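Local atomic coordinates of reticulocyte binding protein (Streptococcus agalactiae COH1, PDB entry 3FAW), a protein that probably hydrolyses alpha-1,6-glucosidic linkages in pullulan and related alpha-glucans as a cell-wall-anchored streptococcal pullulanase. Residues K41-T46 against F107-N112; D347-F352 against T398-D403; G428-M433 against Q492-K497. All coordinates share one frame; numbering follows the deposited sequence. Where two conformers were deposited one is given.

Contact 1: K41-T46 against F107-N112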
ATOM      1  N   LYS A  41       4.541 -20.518  35.767  1.00 21.54           N
ATOM      2  CA  LYS A  41       4.398 -19.150  35.253  1.00 21.97           C
ATOM      3  C   LYS A  41       3.064 -18.938  34.530  1.00 22.68           C
ATOM      4  O   LYS A  41       2.322 -17.998  34.828  1.00 22.17           O
ATOM      5  CB  LYS A  41       5.545 -18.822  34.290  1.00 21.88           C
ATOM      6  CG  LYS A  41       6.916 -18.749  34.942  1.00 23.34           C
ATOM      7  CD  LYS A  41       8.022 -18.517  33.908  1.00 24.36           C
ATOM      8  CE  LYS A  41       8.121 -17.061  33.475  1.00 26.45           C
ATOM      9  NZ  LYS A  41       8.743 -16.197  34.522  1.00 29.32           N
ATOM     10  N   ASP A  42       2.782 -19.808  33.564  1.00 22.27           N
ATOM     11  CA  ASP A  42       1.555 -19.728  32.774  1.00 22.41           C
ATOM     12  C   ASP A  42       1.256 -21.073  32.111  1.00 21.37           C
ATOM     13  O   ASP A  42       1.999 -22.042  32.287  1.00 20.86           O
ATOM     14  CB  ASP A  42       1.667 -18.613  31.727  1.00 22.95           C
ATOM     15  CG  ASP A  42       2.871 -18.783  30.813  1.00 25.81           C
ATOM     16  OD1 ASP A  42       2.819 -19.642  29.904  1.00 26.90           O
ATOM     17  OD2 ASP A  42       3.867 -18.048  30.998  1.00 28.49           O
ATOM     18  N   ALA A  43       0.161 -21.127  31.360  1.00 21.31           N
ATOM     19  CA  ALA A  43      -0.244 -22.353  30.682  1.00 20.42           C
ATOM     20  C   ALA A  43      -1.177 -22.065  29.512  1.00 20.23           C
ATOM     21  O   ALA A  43      -1.959 -21.108  29.547  1.00 20.30           O
ATOM     22  CB  ALA A  43      -0.912 -23.298  31.664  1.00 20.14           C
ATOM     23  N   GLN A  44      -1.079 -22.898  28.478  1.00 19.04           N
ATOM     24  CA  GLN A  44      -1.941 -22.798  27.305  1.00 19.46           C
ATOM     25  C   GLN A  44      -2.449 -24.175  26.892  1.00 18.99           C
ATOM     26  O   GLN A  44      -1.702 -25.160  26.952  1.00 18.62           O
ATOM     27  CB  GLN A  44      -1.196 -22.158  26.128  1.00 19.71           C
ATOM     28  CG  GLN A  44      -0.629 -20.764  26.404  1.00 22.15           C
ATOM     29  CD  GLN A  44       0.702 -20.788  27.155  1.00 26.32           C
ATOM     30  OE1 GLN A  44       1.520 -21.689  26.966  1.00 25.41           O
ATOM     31  NE2 GLN A  44       0.924 -19.784  28.005  1.00 25.97           N
ATOM     32  N   GLN A  45      -3.716 -24.242  26.483  1.00 18.49           N
ATOM     33  CA  GLN A  45      -4.269 -25.455  25.875  1.00 18.08           C
ATOM     34  C   GLN A  45      -4.099 -25.392  24.353  1.00 18.74           C
ATOM     35  O   GLN A  45      -4.582 -24.458  23.703  1.00 18.82           O
ATOM     36  CB  GLN A  45      -5.743 -25.651  26.242  1.00 18.64           C
ATOM     37  CG  GLN A  45      -6.292 -27.017  25.798  1.00 17.59           C
ATOM     38  CD  GLN A  45      -7.674 -27.331  26.336  1.00 16.70           C
ATOM     39  OE1 GLN A  45      -8.214 -26.605  27.170  1.00 17.34           O
ATOM     40  NE2 GLN A  45      -8.258 -28.424  25.852  1.00 14.06           N
ATOM     41  N   THR A  46      -3.424 -26.405  23.805  1.00 18.10           N
ATOM     42  CA  THR A  46      -3.019 -26.440  22.401  1.00 16.75           C
ATOM     43  C   THR A  46      -3.841 -27.419  21.555  1.00 16.05           C
ATOM     44  O   THR A  46      -3.887 -27.295  20.331  1.00 15.46           O
ATOM     45  CB  THR A  46      -1.531 -26.819  22.288  1.00 18.12           C
ATOM     46  OG1 THR A  46      -1.327 -28.131  22.833  1.00 19.67           O
ATOM     47  CG2 THR A  46      -0.664 -25.813  23.051  1.00 15.44           C
ATOM     48  N   PHE A 107      -9.078 -24.436  32.224  1.00 19.99           N
ATOM     49  CA  PHE A 107      -8.535 -25.262  33.295  1.00 18.66           C
ATOM     50  C   PHE A 107      -7.580 -24.486  34.204  1.00 18.15           C
ATOM     51  O   PHE A 107      -6.907 -23.552  33.769  1.00 17.84           O
ATOM     52  CB  PHE A 107      -7.886 -26.513  32.698  1.00 17.55           C
ATOM     53  CG  PHE A 107      -8.861 -27.368  31.937  1.00 16.52           C
ATOM     54  CD1 PHE A 107      -9.601 -28.345  32.587  1.00 13.95           C
ATOM     55  CD2 PHE A 107      -9.083 -27.155  30.584  1.00 14.20           C
ATOM     56  CE1 PHE A 107     -10.520 -29.114  31.898  1.00 14.98           C
ATOM     57  CE2 PHE A 107     -10.005 -27.922  29.892  1.00 15.19           C
ATOM     58  CZ  PHE A 107     -10.723 -28.902  30.551  1.00 14.94           C
ATOM     59  N   ASN A 108      -7.573 -24.854  35.481  1.00 18.22           N
ATOM     60  CA  ASN A 108      -6.634 -24.294  36.448  1.00 19.17           C
ATOM     61  C   ASN A 108      -5.477 -25.261  36.666  1.00 18.45           C
ATOM     62  O   ASN A 108      -5.682 -26.406  37.074  1.00 17.10           O
ATOM     63  CB  ASN A 108      -7.326 -24.011  37.783  1.00 19.52           C
ATOM     64  CG  ASN A 108      -6.434 -23.244  38.750  1.00 23.61           C
ATOM     65  OD1 ASN A 108      -6.218 -22.042  38.590  1.00 29.34           O
ATOM     66  ND2 ASN A 108      -5.912 -23.939  39.760  1.00 24.32           N
ATOM     67  N   ILE A 109      -4.264 -24.798  36.384  1.00 19.03           N
ATOM     68  CA  ILE A 109      -3.057 -25.575  36.642  1.00 19.45           C
ATOM     69  C   ILE A 109      -2.432 -25.037  37.924  1.00 20.27           C
ATOM     70  O   ILE A 109      -2.301 -23.824  38.085  1.00 20.78           O
ATOM     71  CB  ILE A 109      -2.043 -25.475  35.480  1.00 18.45           C
ATOM     72  CG1 ILE A 109      -2.744 -25.627  34.120  1.00 18.88           C
ATOM     73  CG2 ILE A 109      -0.955 -26.527  35.633  1.00 18.53           C
ATOM     74  CD1 ILE A 109      -3.597 -26.875  33.991  1.00 18.04           C
ATOM     75  N   SER A 110      -2.060 -25.932  38.838  1.00 21.56           N
ATOM     76  CA  SER A 110      -1.497 -25.517  40.125  1.00 22.79           C
ATOM     77  C   SER A 110      -0.238 -26.290  40.500  1.00 22.75           C
ATOM     78  O   SER A 110      -0.099 -27.475  40.196  1.00 21.53           O
ATOM     79  CB  SER A 110      -2.538 -25.637  41.243  1.00 23.39           C
ATOM     80  OG  SER A 110      -2.958 -26.976  41.425  1.00 25.56           O
ATOM     81  N   TYR A 111       0.667 -25.589  41.173  1.00 24.18           N
ATOM     82  CA  TYR A 111       1.957 -26.129  41.572  1.00 25.88           C
ATOM     83  C   TYR A 111       2.537 -25.240  42.670  1.00 26.93           C
ATOM     84  O   TYR A 111       2.822 -24.067  42.429  1.00 26.77           O
ATOM     85  CB  TYR A 111       2.909 -26.151  40.370  1.00 26.50           C
ATOM     86  CG  TYR A 111       4.145 -26.990  40.583  1.00 27.08           C
ATOM     87  CD1 TYR A 111       4.156 -28.331  40.234  1.00 28.02           C
ATOM     88  CD2 TYR A 111       5.301 -26.446  41.135  1.00 27.96           C
ATOM     89  CE1 TYR A 111       5.276 -29.111  40.427  1.00 27.28           C
ATOM     90  CE2 TYR A 111       6.436 -27.225  41.335  1.00 29.77           C
ATOM     91  CZ  TYR A 111       6.416 -28.560  40.976  1.00 29.13           C
ATOM     92  OH  TYR A 111       7.532 -29.345  41.168  1.00 28.82           O
ATOM     93  N   ASN A 112       2.688 -25.787  43.875  1.00 28.98           N
ATOM     94  CA  ASN A 112       3.361 -25.080  44.977  1.00 30.56           C
ATOM     95  C   ASN A 112       2.814 -23.684  45.318  1.00 30.44           C
ATOM     96  O   ASN A 112       3.589 -22.779  45.639  1.00 30.48           O
ATOM     97  CB  ASN A 112       4.859 -24.937  44.666  1.00 31.29           C
ATOM     98  CG  ASN A 112       5.654 -26.169  45.021  1.00 34.06           C
ATOM     99  OD1 ASN A 112       5.674 -27.141  44.275  1.00 37.03           O
ATOM    100  ND2 ASN A 112       6.344 -26.122  46.159  1.00 36.00           N
TER
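Ala43 lays its methyl group against the side chain of Ile109, CB meeting CG1 at 3.8 Å. In Ile109, CG1 lies anti to the carbonyl carbon (chi1 -45°), and this branch, not CG2, is the one that touches the alanine. Two residues further along strand 40-47 the contact is of another kind. Gln45 runs out almost fully extended, CG opposite its backbone N (chi1 -171°), and brings its amide oxygen to the rim of the Phe107 ring. OE1 lies near the ring plane, 3.5 Å from CE2 and 3.6 Å from CD2, with the amide turned 60° from the ring; a carbonyl oxygen beside aromatic C-H groups is a mildly favourable electrostatic arrangement. Strands 40-47 and 108-111 belong to the N-terminal seven-stranded mixed sheet, in which strand 114-120 pairs with both. Ala43 and Gln45 make backbone hydrogen bonds to Arg119, and across to 107-112 they touch by side chains, with CA atoms 7.3 Å apart at Ala43 and Ile109. All four touching residues are buried. The amide nitrogen of Gln45 is held by the carbonyl oxygens of Phe100 and Asp47, which would fix the rotation of the amide with OE1 turned to the aromatic rim, while Phe100 also meets the Phe107 ring edge-to-face.

Contact 2: D347-F352 against T398-D403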
ATOM      1  N   ASP A 347      -3.352   4.782   8.830  1.00 16.91           N
ATOM      2  CA  ASP A 347      -3.794   4.550  10.207  1.00 16.03           C
ATOM      3  C   ASP A 347      -5.139   3.808  10.169  1.00 14.87           C
ATOM      4  O   ASP A 347      -6.179   4.380  10.508  1.00 15.00           O
ATOM      5  CB  ASP A 347      -3.949   5.886  10.940  1.00 16.15           C
ATOM      6  CG  ASP A 347      -2.699   6.744  10.865  1.00 18.74           C
ATOM      7  OD1 ASP A 347      -1.611   6.243  11.209  1.00 23.66           O
ATOM      8  OD2 ASP A 347      -2.809   7.922  10.464  1.00 21.92           O
ATOM      9  N   PRO A 348      -5.125   2.531   9.747  1.00 13.44           N
ATOM     10  CA  PRO A 348      -6.362   1.811   9.431  1.00 13.70           C
ATOM     11  C   PRO A 348      -7.359   1.627  10.581  1.00 14.67           C
ATOM     12  O   PRO A 348      -6.995   1.164  11.670  1.00 12.68           O
ATOM     13  CB  PRO A 348      -5.847   0.454   8.944  1.00 12.44           C
ATOM     14  CG  PRO A 348      -4.484   0.748   8.456  1.00 11.80           C
ATOM     15  CD  PRO A 348      -3.956   1.672   9.488  1.00 13.12           C
ATOM     16  N   GLN A 349      -8.610   1.994  10.307  1.00 13.81           N
ATOM     17  CA  GLN A 349      -9.722   1.735  11.211  1.00 14.03           C
ATOM     18  C   GLN A 349     -10.617   0.598  10.695  1.00 14.69           C
ATOM     19  O   GLN A 349     -11.056  -0.255  11.475  1.00 15.23           O
ATOM     20  CB  GLN A 349     -10.536   3.014  11.408  1.00 14.13           C
ATOM     21  CG  GLN A 349     -11.714   2.848  12.341  1.00 14.21           C
ATOM     22  CD  GLN A 349     -12.322   4.164  12.751  1.00 10.66           C
ATOM     23  OE1 GLN A 349     -12.593   4.301  14.034  1.00 15.13           O
ATOM     24  NE2 GLN A 349     -12.548   5.048  11.925  1.00  7.60           N
ATOM     25  N   SER A 350     -10.892   0.590   9.392  1.00 15.22           N
ATOM     26  CA  SER A 350     -11.695  -0.474   8.774  1.00 15.88           C
ATOM     27  C   SER A 350     -11.044  -0.983   7.489  1.00 16.68           C
ATOM     28  O   SER A 350     -10.312  -0.248   6.816  1.00 14.82           O
ATOM     29  CB  SER A 350     -13.120   0.016   8.479  1.00 16.76           C
ATOM     30  OG  SER A 350     -13.942  -1.036   7.977  1.00 17.97           O
ATOM     31  N   TYR A 351     -11.316  -2.247   7.167  1.00 15.96           N
ATOM     32  CA  TYR A 351     -10.811  -2.879   5.945  1.00 15.49           C
ATOM     33  C   TYR A 351     -11.908  -3.110   4.902  1.00 14.67           C
ATOM     34  O   TYR A 351     -11.615  -3.515   3.781  1.00 13.93           O
ATOM     35  CB  TYR A 351     -10.091  -4.194   6.283  1.00 14.69           C
ATOM     36  CG  TYR A 351      -8.804  -3.976   7.053  1.00 14.66           C
ATOM     37  CD1 TYR A 351      -7.799  -3.153   6.541  1.00 15.17           C
ATOM     38  CD2 TYR A 351      -8.590  -4.573   8.293  1.00 11.93           C
ATOM     39  CE1 TYR A 351      -6.624  -2.933   7.232  1.00 11.11           C
ATOM     40  CE2 TYR A 351      -7.405  -4.359   8.998  1.00 13.90           C
ATOM     41  CZ  TYR A 351      -6.429  -3.534   8.460  1.00 12.84           C
ATOM     42  OH  TYR A 351      -5.255  -3.309   9.138  1.00 12.18           O
ATOM     43  N   PHE A 352     -13.157  -2.833   5.282  1.00 14.17           N
ATOM     44  CA  PHE A 352     -14.320  -2.920   4.388  1.00 12.86           C
ATOM     45  C   PHE A 352     -14.983  -1.561   4.167  1.00 10.14           C
ATOM     46  O   PHE A 352     -15.438  -1.259   3.064  1.00  9.11           O
ATOM     47  CB  PHE A 352     -15.383  -3.849   4.984  1.00 12.70           C
ATOM     48  CG  PHE A 352     -14.993  -5.293   5.020  1.00 13.71           C
ATOM     49  CD1 PHE A 352     -15.429  -6.169   4.035  1.00 14.71           C
ATOM     50  CD2 PHE A 352     -14.218  -5.789   6.061  1.00 13.90           C
ATOM     51  CE1 PHE A 352     -15.085  -7.515   4.077  1.00 13.45           C
ATOM     52  CE2 PHE A 352     -13.867  -7.130   6.107  1.00 13.85           C
ATOM     53  CZ  PHE A 352     -14.303  -7.993   5.114  1.00 14.07           C
ATOM     54  N   THR A 398      -4.461  -0.887  18.727  1.00 10.68           N
ATOM     55  CA  THR A 398      -4.484  -2.313  19.063  1.00 10.13           C
ATOM     56  C   THR A 398      -5.863  -2.761  19.559  1.00 10.20           C
ATOM     57  O   THR A 398      -6.295  -3.875  19.270  1.00 12.04           O
ATOM     58  CB  THR A 398      -3.404  -2.651  20.127  1.00 12.01           C
ATOM     59  OG1 THR A 398      -2.110  -2.307  19.618  1.00  9.88           O
ATOM     60  CG2 THR A 398      -3.427  -4.132  20.498  1.00  7.75           C
ATOM     61  N   TYR A 399      -6.564  -1.886  20.278  1.00 10.85           N
ATOM     62  CA  TYR A 399      -7.878  -2.226  20.825  1.00 11.40           C
ATOM     63  C   TYR A 399      -8.966  -2.510  19.767  1.00 12.24           C
ATOM     64  O   TYR A 399      -9.923  -3.228  20.050  1.00 13.37           O
ATOM     65  CB  TYR A 399      -8.349  -1.178  21.853  1.00 11.93           C
ATOM     66  CG  TYR A 399      -8.606   0.230  21.340  1.00 10.97           C
ATOM     67  CD1 TYR A 399      -9.663   0.505  20.470  1.00 10.34           C
ATOM     68  CD2 TYR A 399      -7.822   1.296  21.772  1.00 11.16           C
ATOM     69  CE1 TYR A 399      -9.910   1.798  20.023  1.00  8.75           C
ATOM     70  CE2 TYR A 399      -8.063   2.594  21.335  1.00 13.84           C
ATOM     71  CZ  TYR A 399      -9.108   2.837  20.457  1.00 11.41           C
ATOM     72  OH  TYR A 399      -9.346   4.117  20.025  1.00 12.37           O
ATOM     73  N   LEU A 400      -8.811  -1.965  18.559  1.00 12.49           N
ATOM     74  CA  LEU A 400      -9.795  -2.153  17.483  1.00 12.00           C
ATOM     75  C   LEU A 400     -10.232  -3.608  17.319  1.00 11.81           C
ATOM     76  O   LEU A 400     -11.420  -3.892  17.156  1.00 12.55           O
ATOM     77  CB  LEU A 400      -9.249  -1.629  16.142  1.00 12.18           C
ATOM     78  CG  LEU A 400      -9.417  -0.129  15.903  1.00 13.72           C
ATOM     79  CD1 LEU A 400      -8.488   0.380  14.796  1.00 12.15           C
ATOM     80  CD2 LEU A 400     -10.885   0.183  15.577  1.00 12.92           C
ATOM     81  N   PHE A 401      -9.253  -4.511  17.343  1.00 12.48           N
ATOM     82  CA  PHE A 401      -9.489  -5.950  17.263  1.00 10.75           C
ATOM     83  C   PHE A 401      -9.289  -6.652  18.610  1.00 10.70           C
ATOM     84  O   PHE A 401      -9.958  -7.646  18.890  1.00 11.15           O
ATOM     85  CB  PHE A 401      -8.574  -6.575  16.210  1.00 10.90           C
ATOM     86  CG  PHE A 401      -9.080  -6.425  14.800  1.00 10.46           C
ATOM     87  CD1 PHE A 401      -9.953  -7.353  14.265  1.00  7.05           C
ATOM     88  CD2 PHE A 401      -8.676  -5.358  14.011  1.00  6.91           C
ATOM     89  CE1 PHE A 401     -10.423  -7.221  12.967  1.00  8.69           C
ATOM     90  CE2 PHE A 401      -9.146  -5.216  12.719  1.00 10.59           C
ATOM     91  CZ  PHE A 401     -10.017  -6.152  12.194  1.00  9.66           C
ATOM     92  N   GLU A 402      -8.386  -6.141  19.445  1.00 11.50           N
ATOM     93  CA  GLU A 402      -8.084  -6.788  20.731  1.00 11.01           C
ATOM     94  C   GLU A 402      -9.283  -6.763  21.678  1.00 11.81           C
ATOM     95  O   GLU A 402      -9.480  -7.696  22.457  1.00 11.60           O
ATOM     96  CB  GLU A 402      -6.866  -6.150  21.404  1.00 10.74           C
ATOM     97  CG  GLU A 402      -6.220  -7.009  22.505  1.00 11.20           C
ATOM     98  CD  GLU A 402      -5.497  -8.244  21.976  1.00 11.31           C
ATOM     99  OE1 GLU A 402      -5.334  -8.380  20.746  1.00 16.93           O
ATOM    100  OE2 GLU A 402      -5.076  -9.087  22.801  1.00 11.47           O
ATOM    101  N   ASP A 403     -10.082  -5.700  21.609  1.00 12.65           N
ATOM    102  CA  ASP A 403     -11.325  -5.627  22.376  1.00 13.19           C
ATOM    103  C   ASP A 403     -12.325  -6.709  21.971  1.00 14.04           C
ATOM    104  O   ASP A 403     -13.108  -7.157  22.795  1.00 11.29           O
ATOM    105  CB  ASP A 403     -12.000  -4.262  22.204  1.00 14.28           C
ATOM    106  CG  ASP A 403     -11.308  -3.152  22.981  1.00 14.40           C
ATOM    107  OD1 ASP A 403     -10.478  -3.445  23.867  1.00  9.92           O
ATOM    108  OD2 ASP A 403     -11.613  -1.974  22.703  1.00 15.90           O
TER
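Leu400 reaches from the short helix 399-402 to the backbone of the facing loop, and its two methyls divide the work. CD1 lies 3.6 Å from Pro348 O and 4.0 Å from Gln349 CA, while CD2 comes within 4.1 Å of Gln349 O. With CG anti to the carbonyl carbon (chi1 -84°), the leucine side chain points at the loop, one methyl to each of these two carbonyl oxygens. Of the Gln349 side chain it is the aliphatic root that approaches, CG standing 4.3 Å from Leu400 CD2. The stem points away from the helix, and its amide is bound elsewhere, NE2 to Ser320 and OE1 to the backbone of Ala239. Both segments lie in the connections that follow strands of the alpha-amylase-type TIM barrel: 347-352 after strand 312-315, the short helix 399-402 after strand 385-390. Beside the leucine, Tyr351 and Phe401 touch at one ring carbon each, CE2 to CE2 at 4.2 Å, in an oblique approach. Both have CG anti to the carbonyl carbon (chi1 -68° and -81°), and the ring ends approach each other although the CB atoms do not point across. The far end of Tyr351 is fixed by a hydrogen bond between its OH and the carbonyl oxygen of Val391, just after strand 385-390, and Val437 of helix 432-449 touches the same side chain.

Contact 3: G428-M433 against Q492-K497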
ATOM      1  N   GLY A 428      -2.299 -10.588  12.443  1.00 12.52           N
ATOM      2  CA  GLY A 428      -1.620 -11.875  12.264  1.00 11.84           C
ATOM      3  C   GLY A 428      -2.297 -12.733  11.219  1.00 11.78           C
ATOM      4  O   GLY A 428      -3.103 -13.604  11.549  1.00 12.93           O
ATOM      5  N   THR A 429      -1.958 -12.501   9.951  1.00 11.57           N
ATOM      6  CA  THR A 429      -2.723 -13.075   8.838  1.00 12.51           C
ATOM      7  C   THR A 429      -2.467 -14.562   8.576  1.00 13.31           C
ATOM      8  O   THR A 429      -2.990 -15.108   7.611  1.00 14.61           O
ATOM      9  CB  THR A 429      -2.518 -12.264   7.533  1.00 13.52           C
ATOM     10  OG1 THR A 429      -1.120 -12.158   7.244  1.00 12.31           O
ATOM     11  CG2 THR A 429      -3.138 -10.866   7.670  1.00  8.80           C
ATOM     12  N   THR A 430      -1.669 -15.210   9.427  1.00 14.12           N
ATOM     13  CA  THR A 430      -1.587 -16.671   9.458  1.00 13.18           C
ATOM     14  C   THR A 430      -2.742 -17.268  10.278  1.00 13.30           C
ATOM     15  O   THR A 430      -3.055 -18.449  10.150  1.00 11.11           O
ATOM     16  CB  THR A 430      -0.238 -17.159  10.044  1.00 14.48           C
ATOM     17  OG1 THR A 430      -0.044 -16.609  11.354  1.00 13.69           O
ATOM     18  CG2 THR A 430       0.917 -16.738   9.150  1.00 12.40           C
ATOM     19  N   HIS A 431      -3.370 -16.439  11.114  1.00 12.50           N
ATOM     20  CA  HIS A 431      -4.492 -16.862  11.952  1.00 12.23           C
ATOM     21  C   HIS A 431      -5.767 -16.813  11.109  1.00 11.77           C
ATOM     22  O   HIS A 431      -5.996 -15.849  10.387  1.00 13.04           O
ATOM     23  CB  HIS A 431      -4.615 -15.973  13.202  1.00 10.58           C
ATOM     24  CG  HIS A 431      -3.322 -15.786  13.945  1.00  9.96           C
ATOM     25  ND1 HIS A 431      -3.197 -14.936  15.024  1.00  6.73           N
ATOM     26  CD2 HIS A 431      -2.093 -16.328  13.753  1.00  8.24           C
ATOM     27  CE1 HIS A 431      -1.952 -14.967  15.468  1.00  6.72           C
ATOM     28  NE2 HIS A 431      -1.263 -15.808  14.717  1.00  6.59           N
ATOM     29  N   ALA A 432      -6.587 -17.858  11.208  1.00 11.84           N
ATOM     30  CA  ALA A 432      -7.681 -18.100  10.256  1.00 12.64           C
ATOM     31  C   ALA A 432      -8.662 -16.938  10.058  1.00 12.64           C
ATOM     32  O   ALA A 432      -8.974 -16.572   8.916  1.00 11.54           O
ATOM     33  CB  ALA A 432      -8.449 -19.370  10.648  1.00 13.36           C
ATOM     34  N   MET A 433      -9.167 -16.366  11.149  1.00 11.98           N
ATOM     35  CA  MET A 433     -10.160 -15.295  11.046  0.50 12.55           C
ATOM     36  C   MET A 433      -9.505 -13.951  10.706  1.00 12.39           C
ATOM     37  O   MET A 433     -10.154 -13.065  10.152  1.00 14.36           O
ATOM     38  CB  MET A 433     -10.992 -15.192  12.325  0.50 12.70           C
ATOM     39  CG  MET A 433     -11.682 -16.490  12.742  0.50 13.19           C
ATOM     40  SD  MET A 433     -12.746 -17.220  11.480  0.50 15.36           S
ATOM     41  CE  MET A 433     -11.603 -18.309  10.638  0.50 17.22           C
ATOM     42  N   GLN A 492       7.809  -9.978  11.092  1.00 13.38           N
ATOM     43  CA  GLN A 492       7.927 -10.289  12.518  1.00 13.72           C
ATOM     44  C   GLN A 492       7.179 -11.572  12.851  1.00 12.99           C
ATOM     45  O   GLN A 492       7.767 -12.512  13.381  1.00 15.23           O
ATOM     46  CB  GLN A 492       7.415  -9.123  13.370  1.00 14.28           C
ATOM     47  CG  GLN A 492       8.242  -7.852  13.217  1.00 14.58           C
ATOM     48  CD  GLN A 492       9.705  -8.064  13.564  1.00 18.89           C
ATOM     49  OE1 GLN A 492      10.594  -7.795  12.755  1.00 25.94           O
ATOM     50  NE2 GLN A 492       9.959  -8.564  14.766  1.00 15.70           N
ATOM     51  N   GLY A 493       5.888 -11.610  12.536  1.00 12.69           N
ATOM     52  CA  GLY A 493       5.066 -12.797  12.766  1.00 11.38           C
ATOM     53  C   GLY A 493       4.855 -13.109  14.237  1.00 12.27           C
ATOM     54  O   GLY A 493       5.003 -12.234  15.091  1.00 10.39           O
ATOM     55  N   ASP A 494       4.495 -14.360  14.522  1.00 12.78           N
ATOM     56  CA  ASP A 494       4.343 -14.847  15.896  1.00 12.78           C
ATOM     57  C   ASP A 494       5.718 -15.223  16.450  1.00 13.84           C
ATOM     58  O   ASP A 494       6.512 -15.856  15.754  1.00 13.28           O
ATOM     59  CB  ASP A 494       3.430 -16.080  15.937  1.00 11.75           C
ATOM     60  CG  ASP A 494       1.960 -15.746  15.714  1.00 11.93           C
ATOM     61  OD1 ASP A 494       1.445 -14.810  16.355  1.00 10.66           O
ATOM     62  OD2 ASP A 494       1.305 -16.448  14.917  1.00  9.10           O
ATOM     63  N   GLN A 495       5.999 -14.845  17.697  1.00 15.66           N
ATOM     64  CA  GLN A 495       7.313 -15.123  18.285  1.00 16.97           C
ATOM     65  C   GLN A 495       7.628 -16.622  18.256  1.00 17.80           C
ATOM     66  O   GLN A 495       6.843 -17.442  18.737  1.00 18.58           O
ATOM     67  CB  GLN A 495       7.407 -14.601  19.727  1.00 17.56           C
ATOM     68  CG  GLN A 495       8.827 -14.694  20.302  1.00 18.27           C
ATOM     69  CD  GLN A 495       8.932 -14.323  21.773  1.00 20.29           C
ATOM     70  OE1 GLN A 495       7.875 -13.741  22.324  1.00 23.22           O
ATOM     71  NE2 GLN A 495       9.966 -14.558  22.402  1.00 21.56           N
ATOM     72  N   GLY A 496       8.775 -16.967  17.677  1.00 18.68           N
ATOM     73  CA  GLY A 496       9.230 -18.356  17.616  1.00 19.34           C
ATOM     74  C   GLY A 496       8.482 -19.244  16.635  1.00 20.47           C
ATOM     75  O   GLY A 496       8.616 -20.466  16.683  1.00 21.52           O
ATOM     76  N   LYS A 497       7.708 -18.640  15.738  1.00 21.06           N
ATOM     77  CA  LYS A 497       6.943 -19.387  14.741  1.00 22.45           C
ATOM     78  C   LYS A 497       7.252 -18.862  13.336  1.00 21.82           C
ATOM     79  O   LYS A 497       6.460 -18.114  12.762  1.00 21.09           O
ATOM     80  CB  LYS A 497       5.447 -19.294  15.056  1.00 23.57           C
ATOM     81  CG  LYS A 497       5.062 -20.035  16.336  1.00 24.67           C
ATOM     82  CD  LYS A 497       3.585 -19.889  16.683  1.00 25.93           C
ATOM     83  CE  LYS A 497       3.209 -20.812  17.843  1.00 27.81           C
ATOM     84  NZ  LYS A 497       1.890 -20.479  18.448  1.00 30.13           N
TER
HETATM   85  O   HOH W   1       2.145 -17.301  12.673  1.00  8.29           O
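A histidine-carboxylate hydrogen bond ties the N-cap of helix 432-449 to the loop that follows barrel strand 482-485. His431, the N-cap residue, closes a type I turn that starts at Gly428, and it donates from NE2 to Asp494 OD2 at 2.7 Å. The bond is almost straight (176°): the acceptor lies in the ring plane and uses its syn lone pair, with ring and carboxylate only 10° from coplanar. At its other nitrogen the imidazole is hydrogen-bonded through ND1 to the carbonyl oxygen of Tyr408, so both ring nitrogens are engaged and the rotation of the ring is fixed. Trp122 of helix 122-129 stacks on the ring. The carboxylate, at the first position of a type II turn ending at Lys497, is held from a second direction as well, since its OD1 accepts from the backbone N of Met412. With a carbonyl oxygen at ND1 and a carboxylate at NE2, the ring is probably protonated on both nitrogens, which would favour the charged form of the buried aspartate. Thr430 joins less directly, its OG1 standing 3.8 Å from Asp494 OD2. One water bridges the two, 2.6 Å from Thr430 OG1 and a short 2.5 Å from Asp494 OD2.

The three contacts follow one another along the chain and run from the N-terminal sheet into the catalytic barrel. Contact 1 lies farthest out, its centre about 42 Å from that of the chain. Between centres, contacts 2 and 3 are 17 Å apart, contacts 1 and 3 23 Å, and contacts 1 and 2 31 Å; by nearest atoms contact 1 still comes within about 7 Å of contact 3. Helix 122-129, which follows the strand pairing with both strands of contact 1, carries the Trp122 that packs on contact 3. Contacts 2 and 3 share helix 432-449: contact 3 caps its start, and Val437 within it touches Tyr351. The side chain of Pro348 in contact 2 is about 13 Å from a bound calcium ion.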